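Local structure of Asp/Glu-specific dipeptidyl-peptidase (Flavobacterium psychrophilum, 5JXF) at residues Gly39-Pro43 against Leu585-Tyr589; Ser73-Ala77 against Phe140-Ile144. The protein removes dipeptides from the N-terminus of oligopeptides as a serine peptidase of family S46, with strict specificity for aspartate or glutamate at the P1 position. All blocks are in the same frame, centred on the assembly; numbering follows the deposited sequence.

Contact 1: Gly39-Pro43 against Leu585-Tyr589; sequences GMWIP and LRVTY
The indole of Trp41 lies beside the phenol ring of Tyr589, the planes only 20° apart but slid so far that the rings barely overlap; Trp41 CD1 meets Tyr589 CE1 at 3.8 Å. Both rings pack against helix 49-57, where Tyr589 OH is hydrogen-bonded to Glu53 and Asn50. Between the backbones, Trp41 and Val587 form a hydrogen-bonded antiparallel pair, a single bridge on the edge of strand 586-591. Its two bonds are short and straight: Trp41 N to Val587 O at 2.7 Å (173° at the hydrogen) and Val587 N to Trp41 O at 2.8 Å. Thr588 OG1, anti to its own backbone N, donates to Gly39 O at 3.0 Å, end-on to the carbonyl, and is also bonded to His656 N. Gly39 has backbone angles that would jam a CB against the preceding carbonyl. At the other end Pro43 lays its ring across the start of the strand and the residue before it: CB touches Val587 CG2 at 3.9 Å, and CG touches Leu585 CG at the same distance. Arg586 bends at chi2 (-65°), which turns its chain back over the 39-43 backbone. NH1 donates to Met40 O at 2.9 Å, close to the guanidinium plane but above that of the carbonyl, while Ile42 CG1 lies over one guanidinium face. The guanidinium also bonds Pro579 O, Asp580 O, Asn582 OD1 and Thr584 OG1. A leucine in place of Arg586 would probably leave the carbonyls of Met40, Pro579 and Asp580 without this donor and Ile42 without its flat neighbour. With neutral oxygens gathered round a buried cation, these bonds probably offset the cost of burying the charge, and they tie the N-terminal segment to the chain just before the strand.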
loop_
_atom_site.group_PDB
_atom_site.type_symbol
_atom_site.label_atom_id
_atom_site.label_comp_id
_atom_site.label_asym_id
_atom_site.label_seq_id
_atom_site.Cartn_x
_atom_site.Cartn_y
_atom_site.Cartn_z
ATOM N N GLY A 39 -3.165 19.777 -20.470
ATOM C CA GLY A 39 -3.067 21.162 -20.908
ATOM C C GLY A 39 -3.369 22.235 -19.876
ATOM O O GLY A 39 -4.203 22.035 -18.997
ATOM N N MET A 40 -2.683 23.376 -19.986
ATOM C CA MET A 40 -2.893 24.507 -19.092
ATOM C C MET A 40 -2.997 25.776 -19.938
ATOM O O MET A 40 -1.994 26.285 -20.434
ATOM C CB MET A 40 -1.759 24.632 -18.066
ATOM C CG MET A 40 -1.402 23.338 -17.331
ATOM S SD MET A 40 0.169 23.393 -16.432
ATOM C CE MET A 40 -0.006 21.946 -15.356
ATOM N N TRP A 41 -4.213 26.290 -20.077
ATOM C CA TRP A 41 -4.523 27.270 -21.117
ATOM C C TRP A 41 -4.603 28.706 -20.610
ATOM O O TRP A 41 -5.098 28.974 -19.523
ATOM C CB TRP A 41 -5.841 26.877 -21.801
ATOM C CG TRP A 41 -5.803 25.440 -22.229
ATOM C CD1 TRP A 41 -6.323 24.368 -21.556
ATOM C CD2 TRP A 41 -5.169 24.912 -23.395
ATOM N NE1 TRP A 41 -6.067 23.207 -22.244
ATOM C CE2 TRP A 41 -5.358 23.513 -23.377
ATOM C CE3 TRP A 41 -4.465 25.486 -24.462
ATOM C CZ2 TRP A 41 -4.866 22.682 -24.384
ATOM C CZ3 TRP A 41 -3.984 24.664 -25.458
ATOM C CH2 TRP A 41 -4.184 23.277 -25.416
ATOM N N ILE A 42 -4.098 29.624 -21.419
ATOM C CA ILE A 42 -4.217 31.043 -21.139
ATOM C C ILE A 42 -5.675 31.426 -21.248
ATOM O O ILE A 42 -6.283 31.237 -22.296
ATOM C CB ILE A 42 -3.362 31.873 -22.110
ATOM C CG1 ILE A 42 -1.917 31.396 -22.034
ATOM C CG2 ILE A 42 -3.466 33.349 -21.766
ATOM C CD1 ILE A 42 -1.009 32.036 -23.036
ATOM N N PRO A 43 -6.244 31.963 -20.162
ATOM C CA PRO A 43 -7.697 32.069 -20.040
ATOM C C PRO A 43 -8.330 33.016 -21.059
ATOM O O PRO A 43 -9.535 32.940 -21.288
ATOM C CB PRO A 43 -7.890 32.603 -18.615
ATOM C CG PRO A 43 -6.606 32.339 -17.922
ATOM C CD PRO A 43 -5.558 32.469 -18.966
ATOM N N LEU A 585 -1.700 32.867 -14.644
ATOM C CA LEU A 585 -3.070 32.376 -14.553
ATOM C C LEU A 585 -3.428 31.462 -15.720
ATOM O O LEU A 585 -3.308 31.853 -16.870
ATOM C CB LEU A 585 -4.039 33.561 -14.493
ATOM C CG LEU A 585 -5.531 33.282 -14.341
ATOM C CD1 LEU A 585 -5.782 32.564 -13.068
ATOM C CD2 LEU A 585 -6.304 34.616 -14.379
ATOM N N ARG A 586 -3.845 30.234 -15.423
ATOM C CA ARG A 586 -4.200 29.283 -16.480
ATOM C C ARG A 586 -5.484 28.583 -16.121
ATOM O O ARG A 586 -5.861 28.514 -14.972
ATOM C CB ARG A 586 -3.136 28.195 -16.722
ATOM C CG ARG A 586 -1.748 28.610 -17.010
ATOM C CD ARG A 586 -1.608 29.368 -18.321
ATOM N NE ARG A 586 -0.219 29.761 -18.498
ATOM C CZ ARG A 586 0.701 28.977 -19.044
ATOM N NH1 ARG A 586 0.363 27.775 -19.501
ATOM N NH2 ARG A 586 1.952 29.404 -19.161
ATOM N N VAL A 587 -6.141 28.059 -17.134
ATOM C CA VAL A 587 -7.312 27.258 -16.930
ATOM C C VAL A 587 -7.006 25.844 -17.421
ATOM O O VAL A 587 -6.313 25.671 -18.419
ATOM C CB VAL A 587 -8.513 27.849 -17.679
ATOM C CG1 VAL A 587 -9.701 26.897 -17.639
ATOM C CG2 VAL A 587 -8.874 29.193 -17.078
ATOM N N THR A 588 -7.507 24.848 -16.697
ATOM C CA THR A 588 -7.509 23.469 -17.169
ATOM C C THR A 588 -8.865 22.866 -16.796
ATOM O O THR A 588 -9.505 23.310 -15.841
ATOM C CB THR A 588 -6.343 22.652 -16.556
ATOM O OG1 THR A 588 -6.367 21.304 -17.049
ATOM C CG2 THR A 588 -6.424 22.630 -15.043
ATOM N N TYR A 589 -9.314 21.877 -17.559
ATOM C CA TYR A 589 -10.621 21.277 -17.327
ATOM C C TYR A 589 -10.576 19.773 -17.531
ATOM O O TYR A 589 -9.613 19.237 -18.077
ATOM C CB TYR A 589 -11.662 21.864 -18.267
ATOM C CG TYR A 589 -11.146 21.945 -19.674
ATOM C CD1 TYR A 589 -10.477 23.083 -20.106
ATOM C CD2 TYR A 589 -11.303 20.892 -20.570
ATOM C CE1 TYR A 589 -9.968 23.169 -21.368
ATOM C CE2 TYR A 589 -10.796 20.982 -21.865
ATOM C CZ TYR A 589 -10.138 22.143 -22.247
ATOM O OH TYR A 589 -9.618 22.312 -23.499
#

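Contact 2: Ser73-Ala77 against Phe140-Ile144; sequences SLKDA and FIVSI
Lys75 reaches from a short helical turn to a classic beta bulge in strand 138-146, where Val142 and Ser143 both face Val202 of strand 197-214. Val142, with psi at -47°, has a helix-like backbone, which fits the way the consecutive carbonyls of Ile141 and Val142 can both be met by one ammonium group. Lys75 NZ donates to Ile141 O at 2.6 Å and to Val142 O at 2.8 Å; the second bond comes from well above the carbonyl plane. Chi1 of 77° places CG between the backbone N and the carbonyl carbon, and a bend at chi4 (74°) turns NZ onto the strand. A third partner is its sequence neighbour: Asp76 OD1 forms a salt bridge with NZ at 3.1 Å, while OD2 accepts from Ser73 N, so both carboxylate oxygens are held. Ile141 serves the contact chiefly through its backbone. A water donates to Asp76 OD1 and to Ile141 O, and another accepts from Ile141 N and donates to Lys75 O, so two waters link turn and strand. Phe140 meets the turn with a ring edge; beyond, the ring packs against Tyr261 and Phe206 and touches Pro79. The oxygen at that edge is Asp76 O, near the ring plane and 3.3 Å from Phe140 CE2.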
loop_
_atom_site.group_PDB
_atom_site.type_symbol
_atom_site.label_atom_id
_atom_site.label_comp_id
_atom_site.label_asym_id
_atom_site.label_seq_id
_atom_site.Cartn_x
_atom_site.Cartn_y
_atom_site.Cartn_z
ATOM N N SER A 73 -15.769 38.541 -14.372
ATOM C CA SER A 73 -15.645 37.152 -14.829
ATOM C C SER A 73 -14.987 36.289 -13.753
ATOM O O SER A 73 -14.643 36.801 -12.683
ATOM C CB SER A 73 -14.833 37.078 -16.113
ATOM O OG SER A 73 -13.505 37.500 -15.872
ATOM N N LEU A 74 -14.789 35.000 -14.043
ATOM C CA LEU A 74 -14.203 34.085 -13.051
ATOM C C LEU A 74 -12.838 34.553 -12.580
ATOM O O LEU A 74 -12.514 34.408 -11.408
ATOM C CB LEU A 74 -14.085 32.653 -13.608
ATOM C CG LEU A 74 -15.428 31.961 -13.854
ATOM C CD1 LEU A 74 -15.260 30.442 -14.024
ATOM C CD2 LEU A 74 -16.386 32.260 -12.727
ATOM N N LYS A 75 -12.054 35.144 -13.486
ATOM C CA LYS A 75 -10.673 35.516 -13.164
ATOM C C LYS A 75 -10.610 36.486 -11.985
ATOM O O LYS A 75 -9.648 36.469 -11.214
ATOM C CB LYS A 75 -9.957 36.125 -14.384
ATOM C CG LYS A 75 -10.326 37.568 -14.689
ATOM C CD LYS A 75 -9.219 38.264 -15.463
ATOM C CE LYS A 75 -9.656 39.640 -15.940
ATOM N NZ LYS A 75 -9.695 40.635 -14.835
ATOM N N ASP A 76 -11.644 37.318 -11.853
ATOM C CA ASP A 76 -11.772 38.248 -10.730
ATOM C C ASP A 76 -11.926 37.575 -9.374
ATOM O O ASP A 76 -11.733 38.201 -8.338
ATOM C CB ASP A 76 -12.957 39.182 -10.968
ATOM C CG ASP A 76 -12.730 40.096 -12.175
ATOM O OD1 ASP A 76 -11.584 40.573 -12.336
ATOM O OD2 ASP A 76 -13.665 40.286 -12.975
ATOM N N ALA A 77 -12.263 36.292 -9.381
ATOM C CA ALA A 77 -12.440 35.570 -8.134
ATOM C C ALA A 77 -11.248 34.640 -7.827
ATOM O O ALA A 77 -11.260 33.921 -6.814
ATOM C CB ALA A 77 -13.747 34.781 -8.179
ATOM N N PHE A 140 -4.561 40.070 -7.861
ATOM C CA PHE A 140 -5.617 39.895 -8.852
ATOM C C PHE A 140 -5.183 40.267 -10.256
ATOM O O PHE A 140 -4.441 41.243 -10.452
ATOM C CB PHE A 140 -6.848 40.719 -8.453
ATOM C CG PHE A 140 -7.526 40.203 -7.227
ATOM C CD1 PHE A 140 -7.034 40.503 -5.970
ATOM C CD2 PHE A 140 -8.645 39.395 -7.331
ATOM C CE1 PHE A 140 -7.664 40.021 -4.816
ATOM C CE2 PHE A 140 -9.279 38.905 -6.194
ATOM C CZ PHE A 140 -8.785 39.223 -4.929
ATOM N N ILE A 141 -5.633 39.489 -11.238
ATOM C CA ILE A 141 -5.338 39.808 -12.632
ATOM C C ILE A 141 -6.395 40.740 -13.253
ATOM O O ILE A 141 -7.590 40.404 -13.318
ATOM C CB ILE A 141 -5.240 38.557 -13.511
ATOM C CG1 ILE A 141 -4.160 37.602 -12.981
ATOM C CG2 ILE A 141 -4.908 38.977 -14.958
ATOM C CD1 ILE A 141 -2.824 38.283 -12.742
ATOM N N VAL A 142 -5.952 41.918 -13.690
ATOM C CA VAL A 142 -6.852 42.882 -14.346
ATOM C C VAL A 142 -6.993 42.530 -15.816
ATOM O O VAL A 142 -8.095 42.451 -16.339
ATOM C CB VAL A 142 -6.328 44.343 -14.193
ATOM C CG1 VAL A 142 -7.264 45.361 -14.907
ATOM C CG2 VAL A 142 -6.220 44.689 -12.689
ATOM N N SER A 143 -5.873 42.272 -16.480
ATOM C CA SER A 143 -5.894 42.044 -17.918
ATOM C C SER A 143 -4.642 41.313 -18.376
ATOM O O SER A 143 -3.610 41.373 -17.719
ATOM C CB SER A 143 -6.021 43.379 -18.672
ATOM O OG SER A 143 -4.802 44.101 -18.629
ATOM N N ILE A 144 -4.757 40.638 -19.516
ATOM C CA ILE A 144 -3.706 39.802 -20.086
ATOM C C ILE A 144 -3.347 40.322 -21.480
ATOM O O ILE A 144 -4.162 40.261 -22.402
ATOM C CB ILE A 144 -4.164 38.340 -20.160
ATOM C CG1 ILE A 144 -4.446 37.808 -18.749
ATOM C CG2 ILE A 144 -3.125 37.459 -20.839
ATOM C CD1 ILE A 144 -5.114 36.448 -18.724
HETATM O O HOH W 1 -6.981 37.240 -10.511
HETATM O O HOH W 2 -9.113 40.412 -11.277
#

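In the fold
Contact 1 and contact 2 have centres about 13 Å apart and touch directly: Leu585 CD2 packs on Ile141 CG1 at 3.9 Å and on Lys75 CB at 4.0 Å, while Pro43 and Ile42 meet Ile144. Along the chain the order is 39-43, 73-77, 140-144, 585-589, so contact 2 falls wholly between the halves of contact 1. Strand 138-146 and strand 586-591 belong to different antiparallel sheets, consistent with the two barrels of a chymotrypsin-like peptidase; the N-terminal segment pairs with the second sheet and packs on the first. Contact 1 lies nearer the bound dipeptide, with the Met40 side chain about 7 Å from that of Arg680, the probable P1 specificity residue.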